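Local atomic coordinates of regulatory Subunit of Protein Kinase A (cAMP-dependent) from Euglena gracilis (Euglena gracilis, PDB entry 6RSX), a protein that binds cyclic nucleotide in two tandem domains and, as a regulatory subunit of protein kinase A, probably controls a catalytic subunit. Residues T173-E176 with R177-A181; E264-T267 with A268-P272; M153-R156 with R157-D161; G114-A117 with L118-T122. One frame throughout, in Å; residues are numbered along the deposited sequence. Where two conformers were deposited one is given.

Along the chain, contact 4 (114-122) comes first, then contact 3 (153-161), contact 1 (173-181) and contact 2 (264-272). Each joins one uninterrupted stretch, so none closes a long loop, and they neither nest nor cross. Contact 4 is the short helix at the first cAMP; contact 3 lies on helix 149-165, contact 1 on helix 174-183. These three meet at Glu115: OE2 lies 2.7 Å from Tyr175 OH, a probable hydrogen bond, and 3.0 Å from Arg156 NH2, a salt bridge. Contact 2, in the second cyclic nucleotide-binding domain, packs on contact 1 through Leu269 and Met180, which bridges the two halves; it touches neither contact 3 nor contact 4.

Contact 1 of 4, residues T173-E176 with R177-A181; sequences TSYE and RMTMA. With CMP (adenosine-3',5'-cyclic-monophosphate), chain B.
Arg177 N binds Thr173 O at 2.9 Å with an N-H...O angle of 156°, and Thr179 N and Met180 N likewise bind Tyr175 O and Glu176 O. Met178 N to Ser174 O is weak. At the start of helix 174-183, Thr173 and Glu176 form a capping box: Glu176 N gives its hydrogen to Thr173 OG1 at 3.1 Å, and Thr173 N reaches back to Glu176 OE1 at 2.8 Å, almost straight at 170° and on the anti side of the carboxylate. The phenol of Tyr175 is turned to the nucleotide, with CG anti to the backbone N (chi1 -172°) and the adenine laid over one ring face, CMP C4 standing 3.7 Å above the ring centre. Tyr175 OH is hydrogen-bonded to Glu115. Two side chains cross the tyrosine at about a right angle: Thr179 CG2 meets Tyr175 CE2 at 3.6 Å, and Met178 SD, in the conformer given, approaches Tyr175 CD1 at 3.9 Å in an oblique Met-aromatic contact. In that conformer Met178 also packs on Leu116 and Tyr120 of helix 115-120 and on Arg156 of helix 149-165, whereas Met180 faces Leu163 of the latter, so helix 174-183 sits against both.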
loop_
_atom_site.group_PDB
_atom_site.type_symbol
_atom_site.label_atom_id
_atom_site.label_comp_id
_atom_site.label_asym_id
_atom_site.label_seq_id
_atom_site.Cartn_x
_atom_site.Cartn_y
_atom_site.Cartn_z
ATOM N N THR A 173 5.431 11.801 -1.242
ATOM C CA THR A 173 4.911 12.578 -2.355
ATOM C C THR A 173 3.393 12.432 -2.451
ATOM O O THR A 173 2.772 11.550 -1.838
ATOM C CB THR A 173 5.513 12.106 -3.670
ATOM O OG1 THR A 173 5.104 10.756 -3.891
ATOM C CG2 THR A 173 7.009 12.162 -3.616
ATOM N N SER A 174 2.793 13.286 -3.273
ATOM C CA SER A 174 1.350 13.212 -3.473
ATOM C C SER A 174 0.914 11.814 -3.936
ATOM O O SER A 174 -0.082 11.266 -3.445
ATOM C CB SER A 174 0.927 14.282 -4.471
ATOM O OG SER A 174 -0.379 14.021 -4.948
ATOM N N TYR A 175 1.651 11.203 -4.866
ATOM C CA TYR A 175 1.222 9.885 -5.329
ATOM C C TYR A 175 1.487 8.822 -4.264
ATOM O O TYR A 175 0.694 7.877 -4.117
ATOM C CB TYR A 175 1.925 9.491 -6.628
ATOM C CG TYR A 175 1.332 8.241 -7.190
ATOM C CD1 TYR A 175 0.044 8.251 -7.745
ATOM C CD2 TYR A 175 2.040 7.068 -7.213
ATOM C CE1 TYR A 175 -0.525 7.092 -8.238
ATOM C CE2 TYR A 175 1.488 5.891 -7.694
ATOM C CZ TYR A 175 0.216 5.907 -8.247
ATOM O OH TYR A 175 -0.341 4.728 -8.735
ATOM N N GLU A 176 2.590 8.968 -3.525
ATOM C CA GLU A 176 2.856 8.070 -2.402
ATOM C C GLU A 176 1.731 8.125 -1.372
ATOM O O GLU A 176 1.347 7.089 -0.809
ATOM C CB GLU A 176 4.223 8.391 -1.779
ATOM C CG GLU A 176 5.365 7.815 -2.588
ATOM C CD GLU A 176 6.737 8.310 -2.142
ATOM O OE1 GLU A 176 6.840 9.376 -1.484
ATOM O OE2 GLU A 176 7.718 7.623 -2.467
ATOM N N ARG A 177 1.152 9.306 -1.139
ATOM C CA ARG A 177 -0.024 9.385 -0.267
ATOM C C ARG A 177 -1.185 8.540 -0.787
ATOM O O ARG A 177 -1.889 7.893 -0.004
ATOM C CB ARG A 177 -0.489 10.838 -0.098
ATOM C CG ARG A 177 0.426 11.659 0.795
ATOM C CD ARG A 177 -0.049 13.115 0.962
ATOM N NE ARG A 177 0.777 13.721 1.994
ATOM C CZ ARG A 177 2.035 14.118 1.798
ATOM N NH1 ARG A 177 2.576 14.009 0.585
ATOM N NH2 ARG A 177 2.755 14.627 2.803
ATOM N N MET A 178 -1.417 8.552 -2.108
ATOM C CA MET A 178 -2.509 7.765 -2.663
ATOM C C MET A 178 -2.285 6.275 -2.447
ATOM O O MET A 178 -3.218 5.544 -2.097
ATOM C CB MET A 178 -2.661 8.064 -4.160
ATOM C CG MET A 178 -2.666 9.533 -4.470
ATOM S SD MET A 178 -3.204 9.799 -6.180
ATOM C CE MET A 178 -4.981 9.499 -6.118
ATOM N N THR A 179 -1.069 5.795 -2.690
ATOM C CA THR A 179 -0.826 4.362 -2.555
ATOM C C THR A 179 -0.822 3.969 -1.081
ATOM O O THR A 179 -1.213 2.851 -0.736
ATOM C CB THR A 179 0.489 3.978 -3.236
ATOM O OG1 THR A 179 1.522 4.785 -2.713
ATOM C CG2 THR A 179 0.425 4.262 -4.718
ATOM N N MET A 180 -0.453 4.906 -0.213
ATOM C CA MET A 180 -0.545 4.646 1.223
ATOM C C MET A 180 -2.006 4.509 1.627
ATOM O O MET A 180 -2.380 3.563 2.331
ATOM C CB MET A 180 0.160 5.759 2.007
ATOM C CG MET A 180 0.118 5.545 3.548
ATOM S SD MET A 180 0.937 4.028 4.085
ATOM C CE MET A 180 2.613 4.344 3.631
ATOM N N ALA A 181 -2.865 5.405 1.124
ATOM C CA ALA A 181 -4.285 5.265 1.385
ATOM C C ALA A 181 -4.814 3.923 0.910
ATOM O O ALA A 181 -5.626 3.306 1.604
ATOM C CB ALA A 181 -5.060 6.407 0.731
HETATM P P CMP B . -1.941 7.157 -14.973
HETATM O O1P CMP B . -3.270 6.597 -15.584
HETATM O O2P CMP B . -1.698 8.589 -14.739
HETATM O "O5'" CMP B . -0.725 6.735 -15.937
HETATM C "C5'" CMP B . 0.618 6.711 -15.458
HETATM C "C4'" CMP B . 0.613 5.913 -14.187
HETATM O "O4'" CMP B . 1.873 5.867 -13.505
HETATM C "C3'" CMP B . -0.304 6.474 -13.131
HETATM O "O3'" CMP B . -1.660 6.349 -13.493
HETATM C "C2'" CMP B . 0.114 5.692 -11.882
HETATM O "O2'" CMP B . -0.573 4.451 -11.874
HETATM C "C1'" CMP B . 1.623 5.446 -12.166
HETATM N N9 CMP B . 2.528 6.190 -11.298
HETATM C C8 CMP B . 3.600 5.646 -10.624
HETATM N N7 CMP B . 4.228 6.619 -9.988
HETATM C C5 CMP B . 3.539 7.745 -10.221
HETATM C C6 CMP B . 3.785 9.005 -9.746
HETATM N N6 CMP B . 4.822 9.517 -8.882
HETATM N N1 CMP B . 2.994 10.011 -10.044
HETATM C C2 CMP B . 1.942 9.769 -10.886
HETATM N N3 CMP B . 1.665 8.511 -11.365
HETATM C C4 CMP B . 2.494 7.499 -11.030
#

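Contact 2 of 4, residues E264-T267 with A268-P272; sequences ESFT and ALLGP
Helix 263-269, directly after strand 256-262 of the second cyclic nucleotide-binding domain, brings Phe266 and Leu270 together. Phe266 CZ meets Leu270 CD1 at 3.6 Å, and the methyl also lies near CE1 and CE2, so a single branch of the leucine sits at the far end of the phenyl ring, approaching it obliquely. Both side chains start out anti to their own backbone N (chi1 179° for Phe266 and 178° for Leu270), and with these torsions the far end of the ring lies beside Leu270 CD1. The backbone bonds differ in strength. Ala268 N binds Glu264 O at 3.0 Å and Leu269 N binds Ser265 O at 2.9 Å, both regular i to i+4 bonds. By contrast, the two i to i+3 bonds are weak: Leu269 N to Phe266 O at 3.2 Å, and Leu270 N to Thr267 O, long at 3.5 Å. On another side, Leu269 CB rests 3.4 Å from Ser265 O, and the leucine also packs on Met180 and Ala183 of helix 174-183. Glu264 forms a salt bridge with Arg46, and Thr267 OG1 is hydrogen-bonded to Arg263 O. Phe266 also meets the ring of Phe205, helix 237-242 and Leu277 of helix 274-280. This is the hydrophobic packing of a helix that follows the beta barrel of a cyclic nucleotide-binding domain.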
loop_
_atom_site.group_PDB
_atom_site.type_symbol
_atom_site.label_atom_id
_atom_site.label_comp_id
_atom_site.label_asym_id
_atom_site.label_seq_id
_atom_site.Cartn_x
_atom_site.Cartn_y
_atom_site.Cartn_z
ATOM N N GLU A 264 3.931 -7.177 4.658
ATOM C CA GLU A 264 4.280 -7.030 3.241
ATOM C C GLU A 264 4.125 -5.581 2.766
ATOM O O GLU A 264 5.015 -5.034 2.106
ATOM C CB GLU A 264 3.417 -7.985 2.409
ATOM C CG GLU A 264 3.749 -8.040 0.923
ATOM C CD GLU A 264 2.780 -8.931 0.116
ATOM O OE1 GLU A 264 1.664 -9.232 0.584
ATOM O OE2 GLU A 264 3.127 -9.338 -1.006
ATOM N N SER A 265 3.007 -4.934 3.117
ATOM C CA SER A 265 2.776 -3.541 2.730
ATOM C C SER A 265 3.712 -2.594 3.457
ATOM O O SER A 265 4.230 -1.644 2.860
ATOM C CB SER A 265 1.332 -3.136 3.031
ATOM O OG SER A 265 0.420 -3.843 2.230
ATOM N N PHE A 266 3.906 -2.804 4.763
ATOM C CA PHE A 266 4.874 -1.989 5.490
ATOM C C PHE A 266 6.230 -2.005 4.788
ATOM O O PHE A 266 6.815 -0.955 4.491
ATOM C CB PHE A 266 4.988 -2.483 6.936
ATOM C CG PHE A 266 5.976 -1.712 7.749
ATOM C CD1 PHE A 266 5.643 -0.465 8.248
ATOM C CD2 PHE A 266 7.240 -2.227 8.001
ATOM C CE1 PHE A 266 6.550 0.258 9.005
ATOM C CE2 PHE A 266 8.157 -1.516 8.744
ATOM C CZ PHE A 266 7.818 -0.267 9.249
ATOM N N THR A 267 6.715 -3.192 4.456
ATOM C CA THR A 267 8.036 -3.282 3.851
ATOM C C THR A 267 8.056 -2.606 2.483
ATOM O O THR A 267 8.994 -1.863 2.162
ATOM C CB THR A 267 8.455 -4.759 3.779
ATOM O OG1 THR A 267 8.518 -5.287 5.113
ATOM C CG2 THR A 267 9.816 -4.918 3.145
ATOM N N ALA A 268 7.011 -2.821 1.684
ATOM C CA ALA A 268 6.923 -2.200 0.361
ATOM C C ALA A 268 6.920 -0.675 0.448
ATOM O O ALA A 268 7.525 -0.002 -0.392
ATOM C CB ALA A 268 5.672 -2.701 -0.366
ATOM N N LEU A 269 6.245 -0.108 1.448
ATOM C CA LEU A 269 6.048 1.337 1.520
ATOM C C LEU A 269 6.979 2.026 2.532
ATOM O O LEU A 269 6.802 3.215 2.822
ATOM C CB LEU A 269 4.573 1.627 1.832
ATOM C CG LEU A 269 3.569 1.054 0.800
ATOM C CD1 LEU A 269 2.117 1.313 1.163
ATOM C CD2 LEU A 269 3.834 1.593 -0.599
ATOM N N LEU A 270 7.993 1.323 3.029
ATOM C CA LEU A 270 8.808 1.846 4.131
ATOM C C LEU A 270 9.689 3.026 3.714
ATOM O O LEU A 270 9.932 3.925 4.526
ATOM C CB LEU A 270 9.658 0.723 4.702
ATOM C CG LEU A 270 10.617 1.078 5.834
ATOM C CD1 LEU A 270 9.892 1.705 7.038
ATOM C CD2 LEU A 270 11.353 -0.181 6.234
ATOM N N GLY A 271 10.176 3.046 2.470
ATOM C CA GLY A 271 11.103 4.055 1.998
ATOM C C GLY A 271 10.924 5.466 2.543
ATOM O O GLY A 271 11.781 5.985 3.271
ATOM N N PRO A 272 9.828 6.134 2.177
ATOM C CA PRO A 272 9.628 7.515 2.642
ATOM C C PRO A 272 9.353 7.655 4.138
ATOM O O PRO A 272 9.252 8.790 4.619
ATOM C CB PRO A 272 8.428 7.999 1.808
ATOM C CG PRO A 272 7.774 6.752 1.306
ATOM C CD PRO A 272 8.868 5.765 1.120
#

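Contact 3 of 4, residues M153-R156 with R157-D161; sequences MRKR and RQYED
Arg154 lies alongside Gln158, one turn further on, both side chains pointing the same way. The aliphatic CG and CD of Arg154 touch the amide of Gln158: Arg154 CG is 3.3 Å from Gln158 CD, and Arg154 CD is 3.5 Å from Gln158 NE2, while the guanidinium and amide planes are turned 57° apart, which rules out a parallel stack. Beneath this pair, Gln158 N binds Arg154 O at 2.8 Å with an N-H...O angle of 157°. Next round the helix, Lys155 crosses Tyr159 at a slant. A bend at chi2 (99°) carries the lysine chain to the phenol, where Lys155 CE meets Tyr159 CE2 at 3.7 Å, and Lys155 O lies in the ring plane at its edge, 3.3 Å from Tyr159 CD2. Tyr159 N divides its hydrogen between Lys155 O at 3.3 Å and, weakly, Arg156 O. The ammonium of Lys155 is held by the carbonyls of Leu184 and Ala181. Arg156 takes a different side of the helix, where NH2 forms salt bridges with Asp182 and Glu115. Such i to i+4 pairing is general to alpha helices; here helix 149-165 sends Arg156 to helices 115-120 and 174-183 and follows the barrel of the first cyclic nucleotide-binding domain.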
loop_
_atom_site.group_PDB
_atom_site.type_symbol
_atom_site.label_atom_id
_atom_site.label_comp_id
_atom_site.label_asym_id
_atom_site.label_seq_id
_atom_site.Cartn_x
_atom_site.Cartn_y
_atom_site.Cartn_z
ATOM N N MET A 153 -11.437 5.343 -5.551
ATOM C CA MET A 153 -11.540 6.790 -5.417
ATOM C C MET A 153 -11.983 7.177 -4.006
ATOM O O MET A 153 -11.420 8.095 -3.401
ATOM C CB MET A 153 -12.515 7.348 -6.461
ATOM C CG MET A 153 -12.328 8.830 -6.646
ATOM S SD MET A 153 -13.538 9.401 -7.862
ATOM C CE MET A 153 -13.222 8.187 -9.110
ATOM N N ARG A 154 -12.975 6.472 -3.462
ATOM C CA ARG A 154 -13.483 6.814 -2.135
ATOM C C ARG A 154 -12.400 6.690 -1.063
ATOM O O ARG A 154 -12.221 7.590 -0.234
ATOM C CB ARG A 154 -14.672 5.922 -1.793
ATOM C CG ARG A 154 -15.172 6.146 -0.378
ATOM C CD ARG A 154 -16.558 5.593 -0.197
ATOM N NE ARG A 154 -16.606 4.160 -0.451
ATOM C CZ ARG A 154 -17.326 3.604 -1.416
ATOM N NH1 ARG A 154 -18.070 4.367 -2.211
ATOM N NH2 ARG A 154 -17.305 2.286 -1.578
ATOM N N LYS A 155 -11.681 5.567 -1.059
ATOM C CA LYS A 155 -10.663 5.322 -0.040
ATOM C C LYS A 155 -9.577 6.394 -0.086
ATOM O O LYS A 155 -9.124 6.893 0.960
ATOM C CB LYS A 155 -10.078 3.925 -0.252
ATOM C CG LYS A 155 -8.987 3.508 0.771
ATOM C CD LYS A 155 -9.561 2.634 1.840
ATOM C CE LYS A 155 -8.462 2.248 2.866
ATOM N NZ LYS A 155 -7.550 1.147 2.380
ATOM N N ARG A 156 -9.147 6.778 -1.295
ATOM C CA ARG A 156 -8.097 7.781 -1.378
ATOM C C ARG A 156 -8.595 9.124 -0.871
ATOM O O ARG A 156 -7.871 9.838 -0.153
ATOM C CB ARG A 156 -7.575 7.878 -2.806
ATOM C CG ARG A 156 -6.768 6.644 -3.229
ATOM C CD ARG A 156 -6.395 6.667 -4.716
ATOM N NE ARG A 156 -5.539 5.518 -5.032
ATOM C CZ ARG A 156 -4.796 5.412 -6.132
ATOM N NH1 ARG A 156 -4.810 6.388 -7.044
ATOM N NH2 ARG A 156 -4.040 4.332 -6.324
ATOM N N ARG A 157 -9.826 9.488 -1.238
ATOM C CA ARG A 157 -10.426 10.727 -0.754
ATOM C C ARG A 157 -10.557 10.712 0.760
ATOM O O ARG A 157 -10.210 11.684 1.438
ATOM C CB ARG A 157 -11.797 10.931 -1.400
ATOM C CG ARG A 157 -12.628 12.033 -0.757
ATOM C CD ARG A 157 -13.692 12.511 -1.733
ATOM N NE ARG A 157 -14.448 13.633 -1.188
ATOM C CZ ARG A 157 -15.751 13.603 -0.934
ATOM N NH1 ARG A 157 -16.354 14.670 -0.424
ATOM N NH2 ARG A 157 -16.454 12.509 -1.200
ATOM N N GLN A 158 -11.063 9.611 1.306
ATOM C CA GLN A 158 -11.365 9.576 2.731
ATOM C C GLN A 158 -10.127 9.726 3.597
ATOM O O GLN A 158 -10.224 10.231 4.716
ATOM C CB GLN A 158 -12.113 8.293 3.066
ATOM C CG GLN A 158 -13.511 8.340 2.455
ATOM C CD GLN A 158 -14.326 7.083 2.718
ATOM O OE1 GLN A 158 -13.781 5.978 2.828
ATOM N NE2 GLN A 158 -15.647 7.249 2.808
ATOM N N TYR A 159 -8.960 9.328 3.110
ATOM C CA TYR A 159 -7.767 9.391 3.946
ATOM C C TYR A 159 -6.825 10.532 3.573
ATOM O O TYR A 159 -5.757 10.659 4.177
ATOM C CB TYR A 159 -7.048 8.044 3.890
ATOM C CG TYR A 159 -7.749 6.994 4.725
ATOM C CD1 TYR A 159 -7.492 6.884 6.088
ATOM C CD2 TYR A 159 -8.702 6.150 4.171
ATOM C CE1 TYR A 159 -8.141 5.936 6.876
ATOM C CE2 TYR A 159 -9.352 5.186 4.949
ATOM C CZ TYR A 159 -9.052 5.088 6.312
ATOM O OH TYR A 159 -9.684 4.158 7.100
ATOM N N GLU A 160 -7.219 11.404 2.634
ATOM C CA GLU A 160 -6.297 12.434 2.169
ATOM C C GLU A 160 -5.911 13.383 3.295
ATOM O O GLU A 160 -4.725 13.611 3.540
ATOM C CB GLU A 160 -6.906 13.202 0.990
ATOM C CG GLU A 160 -6.107 13.052 -0.305
ATOM C CD GLU A 160 -4.581 13.060 -0.092
ATOM O OE1 GLU A 160 -3.939 11.994 -0.263
ATOM O OE2 GLU A 160 -4.021 14.130 0.247
ATOM N N ASP A 161 -6.898 13.953 3.991
ATOM C CA ASP A 161 -6.581 14.877 5.081
ATOM C C ASP A 161 -5.682 14.213 6.126
ATOM O O ASP A 161 -4.679 14.795 6.567
ATOM C CB ASP A 161 -7.866 15.399 5.735
ATOM C CG ASP A 161 -8.684 16.268 4.801
ATOM O OD1 ASP A 161 -8.099 16.812 3.837
ATOM O OD2 ASP A 161 -9.909 16.402 5.031
#

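Contact 4 of 4, residues G114-A117 with L118-T122; sequences GELA and LMYGT. With CMP (adenosine-3',5'-cyclic-monophosphate), chain B.
Met119 N is satisfied by Glu115 O at 2.8 Å and Tyr120 N by Leu116 O at 2.9 Å, while the Glu115 carboxylate turns to the nucleotide. It receives the hydrogen of CMP O2' on OE1 at 2.6 Å; OE2 is engaged by Arg156 and Tyr175. The ribose hydroxyl also accepts from Gly114 N at 2.9 Å with an N-H...O angle of 170°, so O2' is gripped as donor and acceptor at once. With a phi of 104°, Gly114 adopts a backbone shape that calls for glycine, and its carbonyl takes a hydrogen bond from Arg124. At the phosphate, Ala117 N donates to CMP O1P at 2.9 Å, and Leu116 N makes a weak bond to CMP O3'. These amides lie at the N-terminal end of the helix, whose dipole probably helps to stabilise the phosphate. Arg124 NH1 and Ala125 N are also hydrogen-bonded to CMP. Gly121, at positive phi, ends the helix with a weak bond from its N to Ala117 O. Leu116 CD2 crosses to Tyr120 CE2 at 3.8 Å, its other branch facing CMP, and Ala117 CB sits 3.2 Å from Thr122 O. Together, the Gly-Glu-Leu-Ala sequence, short helix and Arg124 are the hallmark phosphate-binding cassette of cyclic nucleotide-binding domains.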
loop_
_atom_site.group_PDB
_atom_site.type_symbol
_atom_site.label_atom_id
_atom_site.label_comp_id
_atom_site.label_asym_id
_atom_site.label_seq_id
_atom_site.Cartn_x
_atom_site.Cartn_y
_atom_site.Cartn_z
ATOM N N GLY A 114 -1.635 2.806 -14.013
ATOM C CA GLY A 114 -2.566 3.283 -15.027
ATOM C C GLY A 114 -3.960 3.552 -14.498
ATOM O O GLY A 114 -4.884 3.743 -15.289
ATOM N N GLU A 115 -4.121 3.634 -13.187
ATOM C CA GLU A 115 -5.455 3.814 -12.638
ATOM C C GLU A 115 -5.915 5.277 -12.689
ATOM O O GLU A 115 -7.127 5.517 -12.765
ATOM C CB GLU A 115 -5.493 3.291 -11.183
ATOM C CG GLU A 115 -5.006 4.232 -10.113
ATOM C CD GLU A 115 -3.485 4.267 -9.934
ATOM O OE1 GLU A 115 -2.754 3.584 -10.697
ATOM O OE2 GLU A 115 -3.042 5.017 -9.043
ATOM N N LEU A 116 -4.986 6.244 -12.637
ATOM C CA LEU A 116 -5.385 7.639 -12.444
ATOM C C LEU A 116 -6.220 8.120 -13.627
ATOM O O LEU A 116 -7.282 8.731 -13.446
ATOM C CB LEU A 116 -4.179 8.536 -12.303
ATOM C CG LEU A 116 -3.294 8.315 -11.032
ATOM C CD1 LEU A 116 -2.130 9.274 -11.069
ATOM C CD2 LEU A 116 -4.124 8.496 -9.764
ATOM N N ALA A 117 -5.754 7.826 -14.846
ATOM C CA ALA A 117 -6.502 8.288 -16.042
ATOM C C ALA A 117 -7.897 7.676 -16.087
ATOM O O ALA A 117 -8.872 8.324 -16.525
ATOM C CB ALA A 117 -5.722 7.920 -17.316
ATOM N N LEU A 118 -8.016 6.410 -15.680
ATOM C CA LEU A 118 -9.304 5.735 -15.704
ATOM C C LEU A 118 -10.216 6.223 -14.579
ATOM O O LEU A 118 -11.439 6.232 -14.749
ATOM C CB LEU A 118 -9.139 4.221 -15.646
ATOM C CG LEU A 118 -8.171 3.523 -16.634
ATOM C CD1 LEU A 118 -8.333 1.984 -16.830
ATOM C CD2 LEU A 118 -7.944 4.202 -17.917
ATOM N N MET A 119 -9.646 6.645 -13.450
ATOM C CA MET A 119 -10.480 7.136 -12.359
ATOM C C MET A 119 -10.926 8.570 -12.591
ATOM O O MET A 119 -12.121 8.870 -12.521
ATOM C CB MET A 119 -9.726 7.040 -11.031
ATOM C CG MET A 119 -9.377 5.637 -10.662
ATOM S SD MET A 119 -8.105 5.575 -9.390
ATOM C CE MET A 119 -8.851 6.467 -8.020
ATOM N N TYR A 120 -9.981 9.466 -12.866
ATOM C CA TYR A 120 -10.219 10.894 -12.836
ATOM C C TYR A 120 -10.408 11.497 -14.224
ATOM O O TYR A 120 -10.611 12.704 -14.320
ATOM C CB TYR A 120 -9.080 11.595 -12.127
ATOM C CG TYR A 120 -8.873 11.079 -10.710
ATOM C CD1 TYR A 120 -9.762 11.424 -9.703
ATOM C CD2 TYR A 120 -7.827 10.208 -10.403
ATOM C CE1 TYR A 120 -9.602 10.937 -8.401
ATOM C CE2 TYR A 120 -7.656 9.714 -9.090
ATOM C CZ TYR A 120 -8.554 10.090 -8.114
ATOM O OH TYR A 120 -8.418 9.628 -6.836
ATOM N N GLY A 121 -10.306 10.707 -15.286
ATOM C CA GLY A 121 -10.425 11.256 -16.624
ATOM C C GLY A 121 -9.309 12.187 -17.061
ATOM O O GLY A 121 -9.475 12.925 -18.045
ATOM N N THR A 122 -8.162 12.153 -16.393
ATOM C CA THR A 122 -6.995 12.974 -16.671
ATOM C C THR A 122 -6.106 12.280 -17.701
ATOM O O THR A 122 -6.149 11.053 -17.835
ATOM C CB THR A 122 -6.188 13.213 -15.391
ATOM O OG1 THR A 122 -5.991 11.953 -14.726
ATOM C CG2 THR A 122 -6.910 14.177 -14.433
HETATM P P CMP B . -1.941 7.157 -14.973
HETATM O O1P CMP B . -3.270 6.597 -15.584
HETATM O O2P CMP B . -1.698 8.589 -14.739
HETATM O "O5'" CMP B . -0.725 6.735 -15.937
HETATM C "C5'" CMP B . 0.618 6.711 -15.458
HETATM C "C4'" CMP B . 0.613 5.913 -14.187
HETATM O "O4'" CMP B . 1.873 5.867 -13.505
HETATM C "C3'" CMP B . -0.304 6.474 -13.131
HETATM O "O3'" CMP B . -1.660 6.349 -13.493
HETATM C "C2'" CMP B . 0.114 5.692 -11.882
HETATM O "O2'" CMP B . -0.573 4.451 -11.874
HETATM C "C1'" CMP B . 1.623 5.446 -12.166
HETATM N N9 CMP B . 2.528 6.190 -11.298
HETATM C C8 CMP B . 3.600 5.646 -10.624
HETATM N N7 CMP B . 4.228 6.619 -9.988
HETATM C C5 CMP B . 3.539 7.745 -10.221
HETATM C C6 CMP B . 3.785 9.005 -9.746
HETATM N N6 CMP B . 4.822 9.517 -8.882
HETATM N N1 CMP B . 2.994 10.011 -10.044
HETATM C C2 CMP B . 1.942 9.769 -10.886
HETATM N N3 CMP B . 1.665 8.511 -11.365
HETATM C C4 CMP B . 2.494 7.499 -11.030
#